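PDB 4ECN: leucine-rich repeat protein from Bacteroides thetaiotaomicron, which is of unknown function but is probably an extracellular protein that binds other proteins through its leucine-rich repeats. Local coordinates for residues A[754-759]-A[777-782]. Residues are numbered along the deposited sequence; the frame is centred on the assembly and turned at random.
Sequences YLSNMD and QLKAFG
Ser756 meets the 777-782 segment with both backbone and side chain, just before two successive leucine-rich-repeat strands pair in parallel. Ser756 O accepts two backbone N-H groups, from Lys779 N at 2.9 Å and from Ala780 N. A small hydroxyl suits this buried spot. Ser756 OG, turned beside its own backbone N (chi1 -85°), donates to Gln777 O at 3.2 Å and accepts from Lys779 NZ at 3.0 Å, the flexible lysine chain bending at chi2 to bring its amine there. Were this serine an alanine, Gln777 O and Lys779 NZ would probably lose their shared partner, and the lysine end would be freer to swing. Further along, Met758, a selenomethionine, donates from Met758 N to Ala780 O, and Met758 O accepts from Gly782 N at 3.0 Å. Its long apolar chain lies beside the Phe781 ring, Met758 CB 3.8 Å from Phe781 CD1, while Leu755 and Leu778 run side by side in the same way, filling the repeat interior. Strand 732-734 pairs with the other edge of 757-759, continuing the parallel sheet; helix 402-409 packs on the face bearing Asn757 and Ala780, whereas Met758 reaches Leu735 and Phe747 in loops.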
loop_
_atom_site.group_PDB
_atom_site.type_symbol
_atom_site.label_atom_id
_atom_site.label_comp_id
_atom_site.label_asym_id
_atom_site.label_seq_id
_atom_site.Cartn_x
_atom_site.Cartn_y
_atom_site.Cartn_z
ATOM N N TYR A 754 1.905 -39.367 -22.071
ATOM C CA TYR A 754 2.721 -38.178 -21.891
ATOM C C TYR A 754 3.027 -37.914 -20.429
ATOM O O TYR A 754 3.482 -36.810 -20.104
ATOM C CB TYR A 754 2.003 -36.965 -22.500
ATOM C CG TYR A 754 1.736 -37.105 -23.983
ATOM C CD1 TYR A 754 2.705 -36.762 -24.925
ATOM C CD2 TYR A 754 0.511 -37.574 -24.449
ATOM C CE1 TYR A 754 2.468 -36.907 -26.293
ATOM C CE2 TYR A 754 0.262 -37.722 -25.815
ATOM C CZ TYR A 754 1.240 -37.385 -26.732
ATOM O OH TYR A 754 0.975 -37.551 -28.069
ATOM N N LEU A 755 2.826 -38.928 -19.544
ATOM C CA LEU A 755 3.088 -38.833 -18.106
ATOM C C LEU A 755 4.529 -38.410 -17.893
ATOM O O LEU A 755 5.421 -39.092 -18.364
ATOM C CB LEU A 755 2.780 -40.172 -17.400
ATOM C CG LEU A 755 3.063 -40.261 -15.860
ATOM C CD1 LEU A 755 2.273 -39.199 -15.032
ATOM C CD2 LEU A 755 2.819 -41.667 -15.340
ATOM N N SER A 756 4.751 -37.229 -17.299
ATOM C CA SER A 756 6.097 -36.700 -17.065
ATOM C C SER A 756 6.512 -36.797 -15.596
ATOM O O SER A 756 7.627 -37.236 -15.313
ATOM C CB SER A 756 6.209 -35.240 -17.513
ATOM O OG SER A 756 6.506 -35.087 -18.890
ATOM N N ASN A 757 5.655 -36.343 -14.668
ATOM C CA ASN A 757 6.037 -36.269 -13.266
ATOM C C ASN A 757 5.062 -37.010 -12.367
ATOM O O ASN A 757 3.852 -36.755 -12.414
ATOM C CB ASN A 757 6.105 -34.794 -12.845
ATOM C CG ASN A 757 6.535 -33.874 -13.952
ATOM O OD1 ASN A 757 7.647 -33.982 -14.483
ATOM N ND2 ASN A 757 5.598 -33.053 -14.421
HETATM N N MSE A 758 5.587 -37.918 -11.525
HETATM C CA MSE A 758 4.734 -38.667 -10.600
HETATM C C MSE A 758 5.433 -38.887 -9.275
HETATM O O MSE A 758 6.596 -39.290 -9.243
HETATM C CB MSE A 758 4.277 -40.013 -11.181
HETATM C CG MSE A 758 3.234 -40.678 -10.297
HETATM SE SE MSE A 758 2.215 -42.014 -11.192
HETATM C CE MSE A 758 1.240 -42.681 -9.699
ATOM N N ASP A 759 4.704 -38.640 -8.181
ATOM C CA ASP A 759 5.233 -38.826 -6.836
ATOM C C ASP A 759 4.253 -39.655 -5.994
ATOM O O ASP A 759 3.118 -39.228 -5.752
ATOM C CB ASP A 759 5.539 -37.477 -6.163
ATOM C CG ASP A 759 6.556 -37.534 -5.035
ATOM O OD1 ASP A 759 6.761 -38.633 -4.467
ATOM O OD2 ASP A 759 7.121 -36.478 -4.693
ATOM N N GLN A 777 7.832 -40.542 -21.728
ATOM C CA GLN A 777 7.955 -39.139 -21.368
ATOM C C GLN A 777 8.146 -38.954 -19.878
ATOM O O GLN A 777 8.185 -37.813 -19.439
ATOM C CB GLN A 777 6.704 -38.373 -21.833
ATOM C CG GLN A 777 6.430 -38.471 -23.339
ATOM C CD GLN A 777 7.505 -37.846 -24.222
ATOM O OE1 GLN A 777 7.778 -36.639 -24.178
ATOM N NE2 GLN A 777 8.071 -38.639 -25.111
ATOM N N LEU A 778 8.276 -40.046 -19.092
ATOM C CA LEU A 778 8.484 -39.916 -17.648
ATOM C C LEU A 778 9.865 -39.333 -17.390
ATOM O O LEU A 778 10.856 -39.977 -17.722
ATOM C CB LEU A 778 8.304 -41.266 -16.921
ATOM C CG LEU A 778 8.334 -41.225 -15.365
ATOM C CD1 LEU A 778 7.090 -40.530 -14.789
ATOM C CD2 LEU A 778 8.455 -42.617 -14.779
ATOM N N LYS A 779 9.921 -38.095 -16.842
ATOM C CA LYS A 779 11.174 -37.374 -16.533
ATOM C C LYS A 779 11.556 -37.454 -15.025
ATOM O O LYS A 779 12.740 -37.307 -14.706
ATOM C CB LYS A 779 11.094 -35.895 -16.961
ATOM C CG LYS A 779 11.227 -35.684 -18.476
ATOM C CD LYS A 779 9.976 -35.048 -19.055
ATOM C CE LYS A 779 9.902 -35.071 -20.558
ATOM N NZ LYS A 779 8.566 -34.609 -21.043
ATOM N N ALA A 780 10.572 -37.685 -14.114
ATOM C CA ALA A 780 10.793 -37.767 -12.661
ATOM C C ALA A 780 9.805 -38.684 -11.994
ATOM O O ALA A 780 8.590 -38.574 -12.214
ATOM C CB ALA A 780 10.689 -36.394 -12.023
ATOM N N PHE A 781 10.325 -39.557 -11.125
ATOM C CA PHE A 781 9.485 -40.466 -10.377
ATOM C C PHE A 781 9.961 -40.539 -8.940
ATOM O O PHE A 781 11.151 -40.665 -8.701
ATOM C CB PHE A 781 9.477 -41.855 -11.028
ATOM C CG PHE A 781 8.386 -42.722 -10.469
ATOM C CD1 PHE A 781 7.071 -42.563 -10.885
ATOM C CD2 PHE A 781 8.664 -43.671 -9.497
ATOM C CE1 PHE A 781 6.054 -43.344 -10.350
ATOM C CE2 PHE A 781 7.641 -44.444 -8.946
ATOM C CZ PHE A 781 6.343 -44.281 -9.381
ATOM N N GLY A 782 9.028 -40.470 -7.999
ATOM C CA GLY A 782 9.321 -40.549 -6.570
ATOM C C GLY A 782 8.483 -41.588 -5.847
ATOM O O GLY A 782 7.272 -41.666 -6.050
#